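Local coordinates for protein pyruvate synthase subunit PorC (Thermotoga maritima MSB8, PDB 2RAA) that serves as the gamma chain of pyruvate synthase, the heterotetramer that converts pyruvate and CoA to acetyl-CoA and CO2 while reducing ferredoxin, at residues Leu193-Gly196 / Tyr197-Val200; Thr137-Ala140 / Leu141-Lys145; Glu184-Asp187 / Ala188-Ala192; Leu95-Pro98 / Ala99-Glu102. All blocks are in the same frame, centred on the assembly; numbering follows the deposited sequence.

Contact 1 (Leu193-Gly196 / Tyr197-Val200)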
ATOM      1  N   LEU A 193      -3.083   0.828 -11.287  1.00 52.79           N
ATOM      2  CA  LEU A 193      -3.799   1.190 -10.065  1.00 50.04           C
ATOM      3  C   LEU A 193      -5.175   0.509 -10.048  1.00 50.18           C
ATOM      4  O   LEU A 193      -5.504  -0.169  -9.099  1.00 46.95           O
ATOM      5  CB  LEU A 193      -3.901   2.705  -9.907  1.00 48.15           C
ATOM      6  CG  LEU A 193      -4.710   3.198  -8.695  1.00 48.79           C
ATOM      7  CD1 LEU A 193      -3.898   3.215  -7.359  1.00 47.45           C
ATOM      8  CD2 LEU A 193      -5.235   4.556  -9.022  1.00 42.59           C
ATOM      9  N   ARG A 194      -5.929   0.653 -11.139  1.00 52.64           N
ATOM     10  CA  ARG A 194      -7.241   0.055 -11.272  1.00 54.54           C
ATOM     11  C   ARG A 194      -7.233  -1.458 -11.085  1.00 51.67           C
ATOM     12  O   ARG A 194      -8.087  -1.974 -10.378  1.00 49.32           O
ATOM     13  CB  ARG A 194      -7.837   0.377 -12.635  1.00 55.51           C
ATOM     14  CG  ARG A 194      -8.176   1.856 -12.857  1.00 61.76           C
ATOM     15  CD  ARG A 194      -9.067   2.021 -14.094  1.00 63.41           C
ATOM     16  NE  ARG A 194      -8.803   3.253 -14.854  1.00 76.21           N
ATOM     17  CZ  ARG A 194      -8.226   3.320 -16.065  1.00 83.55           C
ATOM     18  NH1 ARG A 194      -7.827   2.224 -16.721  1.00 89.08           N
ATOM     19  NH2 ARG A 194      -8.058   4.510 -16.643  1.00 84.19           N
ATOM     20  N   ARG A 195      -6.299  -2.165 -11.736  1.00 46.28           N
ATOM     21  CA  ARG A 195      -6.232  -3.598 -11.590  1.00 47.65           C
ATOM     22  C   ARG A 195      -5.886  -4.059 -10.167  1.00 47.13           C
ATOM     23  O   ARG A 195      -6.323  -5.140  -9.758  1.00 46.47           O
ATOM     24  CB  ARG A 195      -5.296  -4.247 -12.644  1.00 49.30           C
ATOM     25  CG  ARG A 195      -5.994  -4.504 -14.024  1.00 56.21           C
ATOM     26  CD  ARG A 195      -5.146  -5.430 -14.911  1.00 56.98           C
ATOM     27  NE  ARG A 195      -4.939  -6.772 -14.320  1.00 69.80           N
ATOM     28  CZ  ARG A 195      -3.958  -7.616 -14.664  1.00 64.24           C
ATOM     29  NH1 ARG A 195      -3.072  -7.243 -15.574  1.00 68.46           N
ATOM     30  NH2 ARG A 195      -3.826  -8.813 -14.068  1.00 58.43           N
ATOM     31  N   GLY A 196      -5.089  -3.304  -9.399  1.00 47.27           N
ATOM     32  CA  GLY A 196      -4.889  -3.667  -7.978  1.00 43.96           C
ATOM     33  C   GLY A 196      -6.208  -3.414  -7.213  1.00 47.41           C
ATOM     34  O   GLY A 196      -6.578  -4.151  -6.296  1.00 47.21           O
ATOM     35  N   TYR A 197      -6.908  -2.361  -7.585  1.00 45.25           N
ATOM     36  CA  TYR A 197      -8.207  -2.027  -6.960  1.00 49.39           C
ATOM     37  C   TYR A 197      -9.180  -3.168  -7.178  1.00 51.32           C
ATOM     38  O   TYR A 197      -9.704  -3.713  -6.217  1.00 52.82           O
ATOM     39  CB  TYR A 197      -8.770  -0.746  -7.547  1.00 50.77           C
ATOM     40  CG  TYR A 197     -10.123  -0.321  -7.016  1.00 46.70           C
ATOM     41  CD1 TYR A 197     -11.280  -0.804  -7.584  1.00 52.22           C
ATOM     42  CD2 TYR A 197     -10.234   0.591  -5.981  1.00 55.74           C
ATOM     43  CE1 TYR A 197     -12.534  -0.409  -7.142  1.00 55.25           C
ATOM     44  CE2 TYR A 197     -11.483   0.998  -5.513  1.00 49.74           C
ATOM     45  CZ  TYR A 197     -12.642   0.482  -6.102  1.00 57.74           C
ATOM     46  OH  TYR A 197     -13.925   0.858  -5.672  1.00 53.65           O
ATOM     47  N   GLU A 198      -9.341  -3.577  -8.439  1.00 50.86           N
ATOM     48  CA  GLU A 198     -10.241  -4.674  -8.832  1.00 48.74           C
ATOM     49  C   GLU A 198      -9.900  -6.054  -8.311  1.00 49.03           C
ATOM     50  O   GLU A 198     -10.786  -6.793  -7.899  1.00 46.54           O
ATOM     51  CB  GLU A 198     -10.272  -4.766 -10.351  1.00 50.99           C
ATOM     52  CG  GLU A 198     -11.041  -3.632 -10.993  1.00 60.32           C
ATOM     53  CD  GLU A 198     -10.688  -3.385 -12.442  1.00 71.29           C
ATOM     54  OE1 GLU A 198      -9.966  -4.209 -13.093  1.00 76.07           O
ATOM     55  OE2 GLU A 198     -11.152  -2.324 -12.919  1.00 80.13           O
ATOM     56  N   GLU A 199      -8.613  -6.405  -8.333  1.00 46.66           N
ATOM     57  CA  GLU A 199      -8.200  -7.771  -8.082  1.00 45.44           C
ATOM     58  C   GLU A 199      -7.843  -8.177  -6.664  1.00 46.43           C
ATOM     59  O   GLU A 199      -7.685  -9.348  -6.396  1.00 47.16           O
ATOM     60  CB  GLU A 199      -7.089  -8.119  -9.065  1.00 44.45           C
ATOM     61  CG  GLU A 199      -7.696  -8.576 -10.399  1.00 59.19           C
ATOM     62  CD  GLU A 199      -6.984  -8.060 -11.628  1.00 74.48           C
ATOM     63  OE1 GLU A 199      -5.763  -8.343 -11.784  1.00 79.63           O
ATOM     64  OE2 GLU A 199      -7.675  -7.397 -12.451  1.00 81.98           O
ATOM     65  N   VAL A 200      -7.732  -7.240  -5.740  1.00 47.96           N
ATOM     66  CA  VAL A 200      -7.381  -7.610  -4.375  1.00 49.06           C
ATOM     67  C   VAL A 200      -8.466  -8.551  -3.815  1.00 54.07           C
ATOM     68  O   VAL A 200      -9.642  -8.326  -4.076  1.00 54.64           O
ATOM     69  CB  VAL A 200      -7.249  -6.364  -3.484  1.00 46.23           C
ATOM     70  CG1 VAL A 200      -8.563  -5.521  -3.500  1.00 42.37           C
ATOM     71  CG2 VAL A 200      -6.825  -6.763  -2.054  1.00 39.24           C
TER
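Arg195 reaches one helical turn forward to Glu199, forming an i to i+4 salt bridge near the C-terminal end of helix 183-199. At its root, Arg195 CB lies 4.0 Å from Glu199 OE2. The next carbon, Arg195 CG, comes nearer to the same oxygen, at 3.7 Å, and CD also stays beside it, so the aliphatic part of the arginine runs past one oxygen of the acid before the charged head is reached. A bend in the chain at chi3 (62°) then turns NE toward the carboxylate. Arg195 NE donates to Glu199 OE1 at 3.1 Å and makes only a weak bond to OE2. Arg195 NH2 donates to that same Glu199 OE1 at 3.0 Å. The grip is therefore side-on, with two nitrogens converging on one oxygen. This oxygen lies only 13° out of the guanidinium plane, whereas the guanidinium and carboxylate planes are 34° apart. Arg195 NH2 also donates to Gln142 OE1 on helix 136-143. Under the bridge, Glu199 N bonds to Arg195 O at 3.0 Å, while the following bond, from Val200 N to Gly196 O, is weak, and Val200 leaves the helical conformation. Backbone and side chains thus tie the same pair of residues together. Two donors of the positively charged guanidinium on one oxygen would be expected to favour the ionised form of Glu199.

Contact 2 (Thr137-Ala140 / Leu141-Lys145)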
ATOM      1  N   THR A 137       2.973  -7.398  -8.055  1.00 42.08           N
ATOM      2  CA  THR A 137       4.177  -7.483  -8.944  1.00 45.38           C
ATOM      3  C   THR A 137       3.806  -7.808 -10.373  1.00 43.99           C
ATOM      4  O   THR A 137       4.231  -7.123 -11.305  1.00 51.92           O
ATOM      5  CB  THR A 137       5.162  -8.501  -8.416  1.00 43.93           C
ATOM      6  OG1 THR A 137       5.499  -8.100  -7.078  1.00 47.45           O
ATOM      7  CG2 THR A 137       6.468  -8.578  -9.308  1.00 44.51           C
ATOM      8  N   ASP A 138       3.008  -8.853 -10.536  1.00 43.93           N
ATOM      9  CA  ASP A 138       2.556  -9.287 -11.851  1.00 43.28           C
ATOM     10  C   ASP A 138       1.609  -8.333 -12.528  1.00 41.11           C
ATOM     11  O   ASP A 138       1.701  -8.151 -13.742  1.00 35.22           O
ATOM     12  CB  ASP A 138       1.949 -10.688 -11.796  1.00 47.96           C
ATOM     13  CG  ASP A 138       3.031 -11.806 -11.697  1.00 49.74           C
ATOM     14  OD1 ASP A 138       4.079 -11.739 -12.388  1.00 56.15           O
ATOM     15  OD2 ASP A 138       2.818 -12.763 -10.915  1.00 55.48           O
ATOM     16  N   ILE A 139       0.682  -7.720 -11.785  1.00 43.99           N
ATOM     17  CA  ILE A 139      -0.113  -6.643 -12.381  1.00 41.41           C
ATOM     18  C   ILE A 139       0.809  -5.572 -13.030  1.00 45.68           C
ATOM     19  O   ILE A 139       0.622  -5.150 -14.195  1.00 46.73           O
ATOM     20  CB  ILE A 139      -1.075  -5.955 -11.360  1.00 44.07           C
ATOM     21  CG1 ILE A 139      -2.115  -6.965 -10.827  1.00 35.78           C
ATOM     22  CG2 ILE A 139      -1.722  -4.740 -12.048  1.00 40.43           C
ATOM     23  CD1 ILE A 139      -3.269  -6.366  -9.732  1.00 37.28           C
ATOM     24  N   ALA A 140       1.836  -5.164 -12.299  1.00 47.02           N
ATOM     25  CA  ALA A 140       2.767  -4.145 -12.783  1.00 44.87           C
ATOM     26  C   ALA A 140       3.601  -4.641 -13.953  1.00 46.81           C
ATOM     27  O   ALA A 140       3.869  -3.885 -14.904  1.00 44.70           O
ATOM     28  CB  ALA A 140       3.682  -3.705 -11.634  1.00 45.71           C
ATOM     29  N   LEU A 141       4.042  -5.897 -13.921  1.00 44.98           N
ATOM     30  CA  LEU A 141       4.829  -6.372 -15.061  1.00 43.39           C
ATOM     31  C   LEU A 141       3.981  -6.327 -16.315  1.00 45.88           C
ATOM     32  O   LEU A 141       4.482  -6.047 -17.397  1.00 44.05           O
ATOM     33  CB  LEU A 141       5.375  -7.776 -14.852  1.00 42.05           C
ATOM     34  CG  LEU A 141       6.567  -7.918 -13.910  1.00 38.28           C
ATOM     35  CD1 LEU A 141       6.565  -9.353 -13.431  1.00 32.46           C
ATOM     36  CD2 LEU A 141       7.909  -7.526 -14.584  1.00 38.59           C
ATOM     37  N   GLN A 142       2.686  -6.600 -16.154  1.00 47.14           N
ATOM     38  CA  GLN A 142       1.765  -6.601 -17.275  1.00 49.81           C
ATOM     39  C   GLN A 142       1.463  -5.196 -17.781  1.00 48.56           C
ATOM     40  O   GLN A 142       1.430  -4.937 -18.991  1.00 47.59           O
ATOM     41  CB  GLN A 142       0.450  -7.288 -16.878  1.00 45.66           C
ATOM     42  CG  GLN A 142       0.545  -8.780 -16.652  1.00 57.09           C
ATOM     43  CD  GLN A 142      -0.784  -9.503 -16.847  1.00 62.69           C
ATOM     44  OE1 GLN A 142      -1.365 -10.029 -15.888  1.00 83.70           O
ATOM     45  NE2 GLN A 142      -1.277  -9.517 -18.089  1.00 81.25           N
ATOM     46  N   GLU A 143       1.234  -4.288 -16.846  1.00 46.77           N
ATOM     47  CA  GLU A 143       0.732  -2.986 -17.211  1.00 47.08           C
ATOM     48  C   GLU A 143       1.808  -1.951 -17.457  1.00 44.69           C
ATOM     49  O   GLU A 143       1.752  -1.235 -18.482  1.00 45.15           O
ATOM     50  CB  GLU A 143      -0.257  -2.487 -16.145  1.00 47.63           C
ATOM     51  CG  GLU A 143      -1.537  -3.309 -16.041  1.00 48.42           C
ATOM     52  CD  GLU A 143      -2.327  -3.415 -17.363  1.00 50.30           C
ATOM     53  OE1 GLU A 143      -2.222  -2.551 -18.272  1.00 47.74           O
ATOM     54  OE2 GLU A 143      -3.092  -4.385 -17.466  1.00 52.90           O
ATOM     55  N   ILE A 144       2.756  -1.834 -16.517  1.00 41.83           N
ATOM     56  CA  ILE A 144       3.818  -0.831 -16.645  1.00 41.26           C
ATOM     57  C   ILE A 144       5.155  -1.463 -17.098  1.00 40.83           C
ATOM     58  O   ILE A 144       6.140  -0.759 -17.266  1.00 39.30           O
ATOM     59  CB  ILE A 144       3.997   0.047 -15.408  1.00 40.67           C
ATOM     60  CG1 ILE A 144       4.564  -0.760 -14.222  1.00 40.94           C
ATOM     61  CG2 ILE A 144       2.640   0.764 -15.083  1.00 41.91           C
ATOM     62  CD1 ILE A 144       5.068   0.078 -13.002  1.00 39.23           C
ATOM     63  N   LYS A 145       5.167  -2.776 -17.279  1.00 39.62           N
ATOM     64  CA  LYS A 145       6.363  -3.475 -17.692  1.00 41.34           C
ATOM     65  C   LYS A 145       7.511  -3.402 -16.709  1.00 41.58           C
ATOM     66  O   LYS A 145       8.653  -3.435 -17.108  1.00 39.20           O
ATOM     67  CB  LYS A 145       6.792  -2.956 -19.067  1.00 37.08           C
ATOM     68  CG  LYS A 145       5.720  -3.201 -20.141  1.00 44.23           C
ATOM     69  CD  LYS A 145       6.160  -2.592 -21.466  1.00 51.22           C
ATOM     70  CE  LYS A 145       5.121  -2.715 -22.581  1.00 59.19           C
ATOM     71  NZ  LYS A 145       5.739  -2.280 -23.883  1.00 60.19           N
TER
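Backbone N-H groups of Leu141, Gln142, Glu143 and Ile144 bond in succession to the carbonyl oxygens of Thr137, Asp138, Ile139 and Ala140, a regular alpha-helical series; the last of these four, Ile144 N to Ala140 O, measures 2.8 Å, and Lys145 then has positive phi (63°). On one flank Leu141 folds back over the preceding turn. Its CG lies 3.6 Å from Thr137 O, and Leu141 CD1 passes 3.6 Å from Asp138 OD1. Thr137 and Leu141 run side by side, pointing the same way, with Thr137 CG2 4.2 Å from Leu141 CD1. Thr137 places this methyl anti to its own nitrogen, leaving OG1 to pair with Asn113 ND2. Gln142 keeps its CG 3.2 Å from Asp138 O, and its amide oxygen accepts from Arg195 NH2. On another flank the apolar pair is Ala140 and Ile144, with Ala140 CB 4.0 Å from Ile144 CG1. The latter branch, set between backbone N and carbonyl carbon (chi1 69°), also comes within 3.3 Å of Ala140 O. Glu143 OE1 forms a salt bridge with Arg191 NE. Ile139 packs on Arg195 and Glu199, and Ile144 on Asn189, so this part of the chain lies against helix 183-199. A short helix ending at a residue with positive phi is a common form of helix C-terminus; here it follows strand 130-134 in the alpha/beta fold and lies against the C-terminal helix.

Contact 3 (Glu184-Asp187 / Ala188-Ala192)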
ATOM      1  N   GLU A 184       0.314   7.438 -22.978  1.00 70.05           N
ATOM      2  CA  GLU A 184       0.499   5.997 -22.965  1.00 69.16           C
ATOM      3  C   GLU A 184       1.016   5.513 -21.613  1.00 64.42           C
ATOM      4  O   GLU A 184       0.428   4.628 -20.998  1.00 60.39           O
ATOM      5  CB  GLU A 184       1.497   5.625 -24.057  1.00 69.17           C
ATOM      6  CG  GLU A 184       1.899   4.171 -24.093  1.00 73.39           C
ATOM      7  CD  GLU A 184       3.146   3.940 -24.956  1.00 76.67           C
ATOM      8  OE1 GLU A 184       3.551   4.852 -25.732  1.00 85.28           O
ATOM      9  OE2 GLU A 184       3.722   2.832 -24.850  1.00 90.28           O
ATOM     10  N   VAL A 185       2.115   6.104 -21.157  1.00 60.86           N
ATOM     11  CA  VAL A 185       2.712   5.710 -19.890  1.00 59.24           C
ATOM     12  C   VAL A 185       1.819   6.078 -18.693  1.00 58.82           C
ATOM     13  O   VAL A 185       1.728   5.323 -17.720  1.00 58.47           O
ATOM     14  CB  VAL A 185       4.116   6.296 -19.720  1.00 58.71           C
ATOM     15  CG1 VAL A 185       4.710   5.889 -18.379  1.00 53.11           C
ATOM     16  CG2 VAL A 185       4.994   5.802 -20.842  1.00 56.94           C
ATOM     17  N   ILE A 186       1.155   7.223 -18.779  1.00 57.77           N
ATOM     18  CA  ILE A 186       0.196   7.627 -17.765  1.00 57.65           C
ATOM     19  C   ILE A 186      -0.923   6.609 -17.670  1.00 56.91           C
ATOM     20  O   ILE A 186      -1.255   6.143 -16.583  1.00 57.85           O
ATOM     21  CB  ILE A 186      -0.420   9.020 -18.051  1.00 58.25           C
ATOM     22  CG1 ILE A 186       0.663  10.095 -17.946  1.00 61.30           C
ATOM     23  CG2 ILE A 186      -1.550   9.344 -17.056  1.00 53.82           C
ATOM     24  CD1 ILE A 186       0.140  11.530 -18.056  1.00 60.45           C
ATOM     25  N   ASP A 187      -1.489   6.243 -18.809  1.00 57.23           N
ATOM     26  CA  ASP A 187      -2.625   5.323 -18.818  1.00 56.91           C
ATOM     27  C   ASP A 187      -2.233   3.960 -18.276  1.00 53.85           C
ATOM     28  O   ASP A 187      -3.013   3.321 -17.568  1.00 56.39           O
ATOM     29  CB  ASP A 187      -3.218   5.206 -20.224  1.00 57.42           C
ATOM     30  CG  ASP A 187      -3.747   6.547 -20.755  1.00 59.74           C
ATOM     31  OD1 ASP A 187      -4.360   7.327 -19.984  1.00 53.48           O
ATOM     32  OD2 ASP A 187      -3.554   6.802 -21.960  1.00 65.93           O
ATOM     33  N   ALA A 188      -1.019   3.536 -18.592  1.00 50.93           N
ATOM     34  CA  ALA A 188      -0.522   2.249 -18.136  1.00 49.36           C
ATOM     35  C   ALA A 188      -0.479   2.243 -16.621  1.00 47.34           C
ATOM     36  O   ALA A 188      -0.851   1.247 -15.983  1.00 47.14           O
ATOM     37  CB  ALA A 188       0.865   1.968 -18.714  1.00 47.43           C
ATOM     38  N   ASN A 189      -0.028   3.353 -16.043  1.00 46.09           N
ATOM     39  CA  ASN A 189       0.053   3.433 -14.590  1.00 46.00           C
ATOM     40  C   ASN A 189      -1.340   3.461 -13.951  1.00 46.70           C
ATOM     41  O   ASN A 189      -1.551   2.941 -12.833  1.00 47.52           O
ATOM     42  CB  ASN A 189       0.886   4.635 -14.151  1.00 44.32           C
ATOM     43  CG  ASN A 189       2.375   4.398 -14.310  1.00 47.86           C
ATOM     44  OD1 ASN A 189       3.070   4.101 -13.335  1.00 43.65           O
ATOM     45  ND2 ASN A 189       2.876   4.504 -15.546  1.00 41.46           N
ATOM     46  N   LYS A 190      -2.302   4.053 -14.649  1.00 47.47           N
ATOM     47  CA  LYS A 190      -3.664   4.139 -14.104  1.00 49.67           C
ATOM     48  C   LYS A 190      -4.297   2.776 -14.170  1.00 50.20           C
ATOM     49  O   LYS A 190      -5.060   2.417 -13.284  1.00 50.67           O
ATOM     50  CB  LYS A 190      -4.541   5.187 -14.832  1.00 52.10           C
ATOM     51  CG  LYS A 190      -3.847   6.566 -14.984  1.00 56.70           C
ATOM     52  CD  LYS A 190      -4.734   7.782 -14.772  1.00 57.74           C
ATOM     53  CE  LYS A 190      -5.463   8.242 -16.004  1.00 61.84           C
ATOM     54  NZ  LYS A 190      -6.112   9.557 -15.695  1.00 62.09           N
ATOM     55  N   ARG A 191      -3.991   2.022 -15.229  1.00 50.02           N
ATOM     56  CA  ARG A 191      -4.469   0.647 -15.328  1.00 49.99           C
ATOM     57  C   ARG A 191      -3.883  -0.196 -14.214  1.00 48.19           C
ATOM     58  O   ARG A 191      -4.550  -1.043 -13.670  1.00 48.74           O
ATOM     59  CB  ARG A 191      -4.088   0.019 -16.646  1.00 50.82           C
ATOM     60  CG  ARG A 191      -4.910   0.481 -17.807  1.00 57.95           C
ATOM     61  CD  ARG A 191      -4.676  -0.436 -19.006  1.00 62.74           C
ATOM     62  NE  ARG A 191      -3.418  -0.162 -19.708  1.00 67.75           N
ATOM     63  CZ  ARG A 191      -3.269   0.801 -20.613  1.00 68.14           C
ATOM     64  NH1 ARG A 191      -4.287   1.598 -20.920  1.00 70.20           N
ATOM     65  NH2 ARG A 191      -2.096   0.980 -21.207  1.00 67.74           N
ATOM     66  N   ALA A 192      -2.620   0.019 -13.901  1.00 50.67           N
ATOM     67  CA  ALA A 192      -1.976  -0.730 -12.821  1.00 51.28           C
ATOM     68  C   ALA A 192      -2.705  -0.434 -11.505  1.00 51.90           C
ATOM     69  O   ALA A 192      -2.982  -1.339 -10.721  1.00 53.26           O
ATOM     70  CB  ALA A 192      -0.479  -0.394 -12.752  1.00 48.02           C
TER
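Val185 O takes two donors from Asn189: the backbone N at 3.1 Å and the side-chain ND2 at 2.6 Å, a short bond. They approach from opposite faces of the carbonyl plane, so the oxygen is clasped between them. The acceptor lies only 5° out of the Asn189 amide plane, and the N-H of ND2 points at it with an angle of 162°, which fixes the rotation of the amide. Alongside, Val185 CG1 is 3.6 Å from Asn189 ND2. One position further on, Ile186 and Lys190 also run side by side, with Ile186 CG2 4.2 Å from Lys190 CG, while the ammonium group of Lys190 continues to a salt bridge with Glu174. Arg191 takes a different course: bent at chi3 (-78°), it curls back toward the start of the helix until its guanidinium lies with one face over Asp187 O and NH1 stands 3.8 Å from Asp187 CB; NE forms a salt bridge with Glu143 on helix 136-143. Replacing Arg191 with a leucine would probably leave the carboxylate of Glu143 without this charged mate and strip the flat cover from Asp187 O. In the backbone, Arg191 N bonds to Asp187 O at 2.8 Å in the regular i to i+4 pattern. These are successive i to i+4 contacts of a helix in the alpha/beta fold; Arg191 faces helix 136-143, while Asn189 and Lys190 face helix 166-176.

Contact 4 (Leu95-Pro98 / Ala99-Glu102)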
ATOM      1  N   LEU A  95       9.201 -10.059   3.766  1.00 51.36           N
ATOM      2  CA  LEU A  95       9.326  -9.357   5.039  1.00 52.85           C
ATOM      3  C   LEU A  95       8.278  -9.798   6.085  1.00 54.43           C
ATOM      4  O   LEU A  95       8.306  -9.306   7.218  1.00 56.46           O
ATOM      5  CB  LEU A  95       9.204  -7.849   4.783  1.00 53.26           C
ATOM      6  CG  LEU A  95      10.279  -7.267   3.862  1.00 52.65           C
ATOM      7  CD1 LEU A  95       9.905  -5.893   3.465  1.00 46.38           C
ATOM      8  CD2 LEU A  95      11.652  -7.275   4.538  1.00 56.74           C
ATOM      9  N   LEU A  96       7.365 -10.702   5.717  1.00 53.35           N
ATOM     10  CA  LEU A  96       6.302 -11.126   6.615  1.00 53.91           C
ATOM     11  C   LEU A  96       6.897 -11.801   7.847  1.00 55.99           C
ATOM     12  O   LEU A  96       7.783 -12.644   7.733  1.00 56.63           O
ATOM     13  CB  LEU A  96       5.317 -12.071   5.920  1.00 53.33           C
ATOM     14  CG  LEU A  96       4.239 -11.502   4.975  1.00 58.73           C
ATOM     15  CD1 LEU A  96       3.539 -12.645   4.242  1.00 49.38           C
ATOM     16  CD2 LEU A  96       3.194 -10.627   5.700  1.00 47.26           C
ATOM     17  N   SER A  97       6.393 -11.417   9.018  1.00 57.69           N
ATOM     18  CA  SER A  97       6.886 -11.884  10.318  1.00 57.81           C
ATOM     19  C   SER A  97       5.943 -11.311  11.362  1.00 60.09           C
ATOM     20  O   SER A  97       5.257 -10.328  11.095  1.00 59.69           O
ATOM     21  CB  SER A  97       8.306 -11.370  10.599  1.00 57.33           C
ATOM     22  OG  SER A  97       8.316 -10.003  10.997  1.00 54.23           O
ATOM     23  N   PRO A  98       5.920 -11.891  12.566  1.00 61.57           N
ATOM     24  CA  PRO A  98       5.000 -11.370  13.583  1.00 62.26           C
ATOM     25  C   PRO A  98       5.343  -9.946  14.061  1.00 63.35           C
ATOM     26  O   PRO A  98       4.459  -9.234  14.536  1.00 64.61           O
ATOM     27  CB  PRO A  98       5.128 -12.391  14.721  1.00 63.02           C
ATOM     28  CG  PRO A  98       6.497 -12.970  14.553  1.00 62.91           C
ATOM     29  CD  PRO A  98       6.725 -13.021  13.068  1.00 62.97           C
ATOM     30  N   ALA A  99       6.607  -9.537  13.930  1.00 62.83           N
ATOM     31  CA  ALA A  99       7.032  -8.176  14.268  1.00 61.90           C
ATOM     32  C   ALA A  99       6.369  -7.141  13.354  1.00 61.50           C
ATOM     33  O   ALA A  99       6.105  -6.007  13.758  1.00 59.82           O
ATOM     34  CB  ALA A  99       8.543  -8.061  14.147  1.00 61.44           C
ATOM     35  N   ILE A 100       6.095  -7.561  12.123  1.00 62.25           N
ATOM     36  CA  ILE A 100       5.558  -6.683  11.080  1.00 60.69           C
ATOM     37  C   ILE A 100       4.105  -6.329  11.363  1.00 59.09           C
ATOM     38  O   ILE A 100       3.565  -5.428  10.742  1.00 58.21           O
ATOM     39  CB  ILE A 100       5.713  -7.359   9.654  1.00 60.40           C
ATOM     40  CG1 ILE A 100       6.464  -6.441   8.697  1.00 62.46           C
ATOM     41  CG2 ILE A 100       4.389  -7.877   9.082  1.00 57.87           C
ATOM     42  CD1 ILE A 100       7.958  -6.286   9.105  1.00 66.64           C
ATOM     43  N   VAL A 101       3.489  -7.038  12.307  1.00 58.78           N
ATOM     44  CA  VAL A 101       2.073  -6.885  12.624  1.00 58.12           C
ATOM     45  C   VAL A 101       1.847  -6.285  14.029  1.00 59.07           C
ATOM     46  O   VAL A 101       0.718  -6.182  14.511  1.00 54.65           O
ATOM     47  CB  VAL A 101       1.370  -8.239  12.402  1.00 59.41           C
ATOM     48  CG1 VAL A 101       0.136  -8.385  13.262  1.00 67.85           C
ATOM     49  CG2 VAL A 101       1.053  -8.432  10.908  1.00 52.87           C
ATOM     50  N   GLU A 102       2.929  -5.816  14.645  1.00 61.82           N
ATOM     51  CA  GLU A 102       2.852  -5.174  15.948  1.00 65.04           C
ATOM     52  C   GLU A 102       1.968  -3.940  15.930  1.00 63.77           C
ATOM     53  O   GLU A 102       2.097  -3.096  15.052  1.00 66.30           O
ATOM     54  CB  GLU A 102       4.251  -4.800  16.437  1.00 65.38           C
ATOM     55  CG  GLU A 102       5.022  -5.999  16.976  1.00 72.37           C
ATOM     56  CD  GLU A 102       6.349  -5.620  17.623  1.00 71.75           C
ATOM     57  OE1 GLU A 102       6.969  -4.628  17.172  1.00 78.86           O
ATOM     58  OE2 GLU A 102       6.773  -6.330  18.572  1.00 85.68           O
TER
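The peptide carbonyls of Ser97 and Pro98 are the flat groups here, and each has a backbone nitrogen above its plane: Ile100 N stands 58° out of the Ser97 plane and Val101 N 67° out of the Pro98 plane. The bonds measure 3.1 Å from Ile100 N to Ser97 O and 3.3 Å from Val101 N to Pro98 O, both spanning three residues. Ser97 OG, placed between its backbone N and carbonyl carbon (chi1 77°), receives a second, weak bond from Ile100 N. The Ile100 side chain then folds back over the turn. Its CG2 lies 3.3 Å from Ser97 O, and CD1 comes within 3.6 Å of Leu95 O. Beyond the turn Ile100 also touches His25 and Val90 of the neighbouring strands. Exchanging Ile100 for a glycine is likely to remove this cover over Leu95 O and Ser97 O and open a gap against His25 and Val90. The carbonyls of Ile100 and Glu102 both accept from Arg23 NH2, anchoring the far end to strand 19-27. Successive i to i+3 bonds define a short 3-10 turn, here in the connection between parallel strands 87-90 and 109-113.

In the fold
Contacts 1 and 3 are consecutive parts of helix 183-199, with centres 13 Å apart, and contact 2 on helix 136-143 lies against both, its centre 12 Å from contact 1 and 10 Å from contact 3. Glu143 OE1 meets Arg191 NE at 3.0 Å, and Ile144 CG2 packs 3.7 Å from Asn189 CG, so a salt bridge and carbon-to-carbon packing both join the two helices. The disulfide between Cys132 and Cys202 adds a covalent tie between strand 130-134, just before helix 136-143, and strand 201-202, just after helix 183-199. Contact 4 is remote: its centre is 24 Å from contact 1, on the opposite side of the chain's centre, and 32 Å from contact 3.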